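PDB 4N6E: ThiS/MoaD family protein from Amycolatopsis orientalis, which probably carries sulfur as a C-terminal thiocarboxylate and delivers it to the thiosugar synthase BexX, with which it forms a complex, for 2-thiosugar biosynthesis. Local coordinates for residues A2-I7 with K19-A23; A26-I32 with G70-V75. One frame throughout, in Å; residues are numbered along the deposited sequence.

Interaction 1: residues A2-I7 with K19-A23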
# COMPACT_ATOMS: atom_id res chain seq x y z
N ALA B 2 -17.03 -9.95 -57.62
CA ALA B 2 -17.78 -10.02 -56.33
C ALA B 2 -17.25 -8.99 -55.34
O ALA B 2 -16.28 -8.28 -55.62
CB ALA B 2 -17.69 -11.43 -55.74
N VAL B 3 -17.90 -8.92 -54.18
CA VAL B 3 -17.50 -8.01 -53.12
C VAL B 3 -16.87 -8.85 -52.01
O VAL B 3 -17.56 -9.67 -51.39
CB VAL B 3 -18.70 -7.24 -52.55
CG1 VAL B 3 -18.24 -6.04 -51.74
CG2 VAL B 3 -19.63 -6.80 -53.68
N THR B 4 -15.58 -8.65 -51.77
CA THR B 4 -14.88 -9.37 -50.70
C THR B 4 -15.11 -8.69 -49.33
O THR B 4 -14.80 -7.52 -49.14
CB THR B 4 -13.38 -9.59 -51.04
OG1 THR B 4 -12.73 -10.26 -49.95
CG2 THR B 4 -12.64 -8.27 -51.36
N VAL B 5 -15.67 -9.45 -48.39
CA VAL B 5 -16.10 -8.94 -47.08
C VAL B 5 -15.20 -9.45 -45.95
O VAL B 5 -15.14 -10.64 -45.73
CB VAL B 5 -17.54 -9.40 -46.78
CG1 VAL B 5 -17.98 -8.99 -45.38
CG2 VAL B 5 -18.50 -8.83 -47.81
N SER B 6 -14.52 -8.55 -45.24
CA SER B 6 -13.65 -8.93 -44.11
C SER B 6 -14.41 -9.09 -42.78
O SER B 6 -15.05 -8.15 -42.29
CB SER B 6 -12.53 -7.91 -43.93
OG SER B 6 -11.67 -7.91 -45.06
N ILE B 7 -14.32 -10.28 -42.19
CA ILE B 7 -14.96 -10.55 -40.90
C ILE B 7 -13.90 -10.38 -39.82
O ILE B 7 -12.77 -10.85 -39.99
CB ILE B 7 -15.52 -11.99 -40.81
CG1 ILE B 7 -16.19 -12.40 -42.13
CG2 ILE B 7 -16.52 -12.11 -39.66
CD1 ILE B 7 -17.30 -11.48 -42.59
N LYS B 19 -12.08 -15.83 -42.30
CA LYS B 19 -11.80 -14.41 -42.08
C LYS B 19 -12.22 -13.53 -43.26
O LYS B 19 -11.93 -12.33 -43.29
CB LYS B 19 -10.32 -14.20 -41.74
CG LYS B 19 -9.31 -14.27 -42.88
CD LYS B 19 -7.91 -13.96 -42.35
CE LYS B 19 -6.95 -13.49 -43.43
NZ LYS B 19 -6.36 -14.62 -44.19
N SER B 20 -12.93 -14.13 -44.22
CA SER B 20 -13.34 -13.44 -45.43
C SER B 20 -14.47 -14.21 -46.10
O SER B 20 -14.49 -15.44 -46.06
CB SER B 20 -12.16 -13.30 -46.38
OG SER B 20 -12.61 -13.08 -47.70
N VAL B 21 -15.42 -13.49 -46.70
CA VAL B 21 -16.46 -14.12 -47.51
C VAL B 21 -16.73 -13.33 -48.79
O VAL B 21 -16.47 -12.13 -48.86
CB VAL B 21 -17.78 -14.31 -46.74
CG1 VAL B 21 -17.55 -15.07 -45.44
CG2 VAL B 21 -18.47 -12.99 -46.47
N GLU B 22 -17.25 -14.03 -49.80
CA GLU B 22 -17.64 -13.42 -51.07
C GLU B 22 -19.12 -13.08 -51.04
O GLU B 22 -19.90 -13.71 -50.33
CB GLU B 22 -17.35 -14.38 -52.22
CG GLU B 22 -15.87 -14.62 -52.48
CD GLU B 22 -15.15 -13.36 -52.91
OE1 GLU B 22 -15.05 -13.12 -54.13
OE2 GLU B 22 -14.71 -12.60 -52.02
N ALA B 23 -19.49 -12.06 -51.81
CA ALA B 23 -20.88 -11.62 -51.86
C ALA B 23 -21.20 -10.73 -53.07
O ALA B 23 -20.31 -10.30 -53.81
CB ALA B 23 -21.25 -10.91 -50.56

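Interaction 2: residues A26-I32 with G70-V75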
# COMPACT_ATOMS: atom_id res chain seq x y z
N ALA B 26 -25.56 -4.18 -54.26
CA ALA B 26 -25.30 -2.80 -54.68
C ALA B 26 -25.27 -1.82 -53.50
O ALA B 26 -24.51 -0.86 -53.53
CB ALA B 26 -26.34 -2.35 -55.70
N THR B 27 -26.11 -2.06 -52.49
CA THR B 27 -26.05 -1.30 -51.25
C THR B 27 -25.31 -2.12 -50.19
O THR B 27 -24.98 -3.28 -50.41
CB THR B 27 -27.46 -0.96 -50.70
OG1 THR B 27 -28.18 -2.16 -50.44
CG2 THR B 27 -28.24 -0.09 -51.69
N VAL B 28 -25.03 -1.49 -49.05
CA VAL B 28 -24.43 -2.19 -47.92
C VAL B 28 -25.39 -3.26 -47.43
O VAL B 28 -24.97 -4.36 -47.09
CB VAL B 28 -24.11 -1.22 -46.76
CG1 VAL B 28 -23.84 -1.97 -45.46
CG2 VAL B 28 -22.93 -0.34 -47.12
N LEU B 29 -26.68 -2.91 -47.38
CA LEU B 29 -27.71 -3.78 -46.81
C LEU B 29 -27.95 -5.02 -47.66
O LEU B 29 -28.32 -6.08 -47.13
CB LEU B 29 -29.01 -3.00 -46.63
CG LEU B 29 -30.25 -3.78 -46.17
CD1 LEU B 29 -29.98 -4.53 -44.87
CD2 LEU B 29 -31.44 -2.84 -46.01
N GLU B 30 -27.76 -4.90 -48.96
CA GLU B 30 -27.83 -6.06 -49.85
C GLU B 30 -26.65 -6.98 -49.57
O GLU B 30 -26.83 -8.20 -49.53
CB GLU B 30 -27.87 -5.64 -51.33
CG GLU B 30 -29.20 -5.01 -51.75
CD GLU B 30 -29.28 -4.70 -53.23
OE1 GLU B 30 -28.24 -4.43 -53.87
OE2 GLU B 30 -30.41 -4.73 -53.77
N ILE B 31 -25.47 -6.41 -49.37
CA ILE B 31 -24.27 -7.20 -49.05
C ILE B 31 -24.41 -7.93 -47.71
O ILE B 31 -23.83 -9.00 -47.51
CB ILE B 31 -23.00 -6.33 -48.99
CG1 ILE B 31 -22.71 -5.71 -50.36
CG2 ILE B 31 -21.80 -7.14 -48.53
CD1 ILE B 31 -22.14 -6.66 -51.39
N ILE B 32 -25.18 -7.35 -46.80
CA ILE B 32 -25.41 -7.98 -45.51
C ILE B 32 -26.36 -9.17 -45.72
O ILE B 32 -25.98 -10.31 -45.46
CB ILE B 32 -25.88 -6.95 -44.45
CG1 ILE B 32 -24.68 -6.10 -44.01
CG2 ILE B 32 -26.52 -7.63 -43.24
CD1 ILE B 32 -25.02 -4.89 -43.16
N GLY B 70 -25.07 5.10 -44.91
CA GLY B 70 -25.29 4.02 -43.94
C GLY B 70 -25.55 2.68 -44.62
O GLY B 70 -24.77 2.22 -45.45
N LEU B 71 -26.68 2.07 -44.28
CA LEU B 71 -27.12 0.84 -44.95
C LEU B 71 -27.34 1.02 -46.45
O LEU B 71 -27.19 0.05 -47.22
CB LEU B 71 -28.42 0.35 -44.31
CG LEU B 71 -28.29 -0.06 -42.84
CD1 LEU B 71 -29.67 -0.10 -42.21
CD2 LEU B 71 -27.57 -1.39 -42.70
N GLU B 72 -27.68 2.23 -46.88
CA GLU B 72 -27.96 2.50 -48.29
C GLU B 72 -26.74 2.94 -49.11
O GLU B 72 -26.90 3.34 -50.26
CB GLU B 72 -29.08 3.54 -48.43
CG GLU B 72 -30.36 3.22 -47.66
CD GLU B 72 -30.95 1.84 -47.98
OE1 GLU B 72 -30.82 1.38 -49.14
OE2 GLU B 72 -31.55 1.21 -47.07
N ALA B 73 -25.54 2.87 -48.54
CA ALA B 73 -24.33 3.31 -49.24
C ALA B 73 -23.99 2.38 -50.40
O ALA B 73 -24.17 1.17 -50.30
CB ALA B 73 -23.15 3.39 -48.27
N GLU B 74 -23.49 2.96 -51.50
CA GLU B 74 -23.21 2.22 -52.73
C GLU B 74 -22.03 1.24 -52.63
O GLU B 74 -20.97 1.58 -52.10
CB GLU B 74 -22.92 3.17 -53.89
CG GLU B 74 -24.12 3.99 -54.36
CD GLU B 74 -23.75 4.98 -55.46
OE1 GLU B 74 -22.96 4.62 -56.37
OE2 GLU B 74 -24.25 6.13 -55.42
N VAL B 75 -22.24 0.05 -53.18
CA VAL B 75 -21.21 -1.00 -53.27
C VAL B 75 -21.07 -1.39 -54.74
O VAL B 75 -22.03 -1.85 -55.35
CB VAL B 75 -21.60 -2.27 -52.48
CG1 VAL B 75 -20.43 -3.24 -52.42
CG2 VAL B 75 -22.08 -1.92 -51.07

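Interaction 1: residues A2-I7 with K19-A23
Val-5 and Val-21 form the apolar centre, CB of Val-5 lying 3.7 Å from CG2 of Val-21. The Val-21 methyl reaches inward because chi1, -54°, sets CG2 between its backbone N and carbonyl carbon. CD1 of Ile-7 approaches the same methyl from one end at 4.3 Å; at the other, Val-5 CG2 meets Ala-23 CB at 4.4 Å. This apolar face, with Val-3, turns toward helix 28-38, where Val-35 packs on Val-21. Beneath the side chains the backbones pair antiparallel: Val-5 N reaches Val-21 O at 2.8 Å, and Val-21 N returns a bond to Val-5 O. The two strands make the N-terminal hairpin of the ubiquitin-like beta-grasp fold, with strand 20-23 at the sheet edge and strand 3-6 inside it, next to strand 80-88. Toward the ends, Val-3 N donates to Ala-23 O, and Ile-7 N makes a weak bond to Lys-19 O. The opposite face is polar: Thr-4 OG1 and Ser-20 OG stand 3.6 Å apart. Bent at chi2 (-64°), Glu-22 leans over strand 3-6, bringing OE2 to 3.4 Å from Thr-4 CB and OE1 to 3.5 Å from Ala-2 CB.

Interaction 2: residues A26-I32 with G70-V75
Thr-27 and Glu-72 run side by side in the same direction, the Thr-27 methyl CG2 3.9 Å from Glu-72 OE1, where the first turn of helix 28-38 meets the loop leading to the last strand of the beta-grasp fold. Leu-29 lies alongside Glu-72 in the same sense, but the apolar contact of its stem is with Leu-71, CB to CB at 4.1 Å. On the inner side of the turn, Val-28 directs CG2 at the Ala-73 methyl. Ile-31 and Val-75 cross at a slant, Ile-31 CG1 lying 3.9 Å from both Val-75 methyls, CG1 and CG2. That corner faces the sheet, where Val-3 touches both residues. Backbone bonds fix the helix start on the loop: Leu-29 N meets Leu-71 O at 3.0 Å, in the carbonyl plane on a lone pair, while Val-28 N makes a weak, bent bond to Ala-73 O. The loop thus supplies acceptors to first-turn amides. Thr-27 is the N-cap of a capping box; chi1 of 61° swings OG1 over to accept from Glu-30 N at 3.1 Å. An alanine here, lacking OG1 and CG2, is likely to leave the Glu-30 amide without its capping acceptor and Glu-72 without the methyl it lies against. The Glu-30 carboxylate turns back past the cap, binding Thr-27 N weakly and Ala-26 N more firmly: OE1 receives the Ala-26 N-H at 2.7 Å, nearly along its own C-O axis.

In the fold
From the N terminus, strand 3-6 runs into a loop and returns as strand 20-23, so interaction 1 closes a hairpin with a long connecting loop. After a short turn the chain enters helix 28-38, and interaction 2 opens just before it, at Ala-26. That contact closes a longer loop, holding helix 42-46 and strands 56-60 and 63-64, when residues 70-75 come back to the helix start. The two contacts therefore stand in series, neither nested nor crossed. They meet across the interior, Val-5 CG2 lying 3.8 Å from Ile-31 CG2. Interaction 1 forms one end of the five-stranded sheet, with strand 20-23 outermost, and interaction 2 joins the helix start to the connection leading into strand 80-88, the central strand of the sheet.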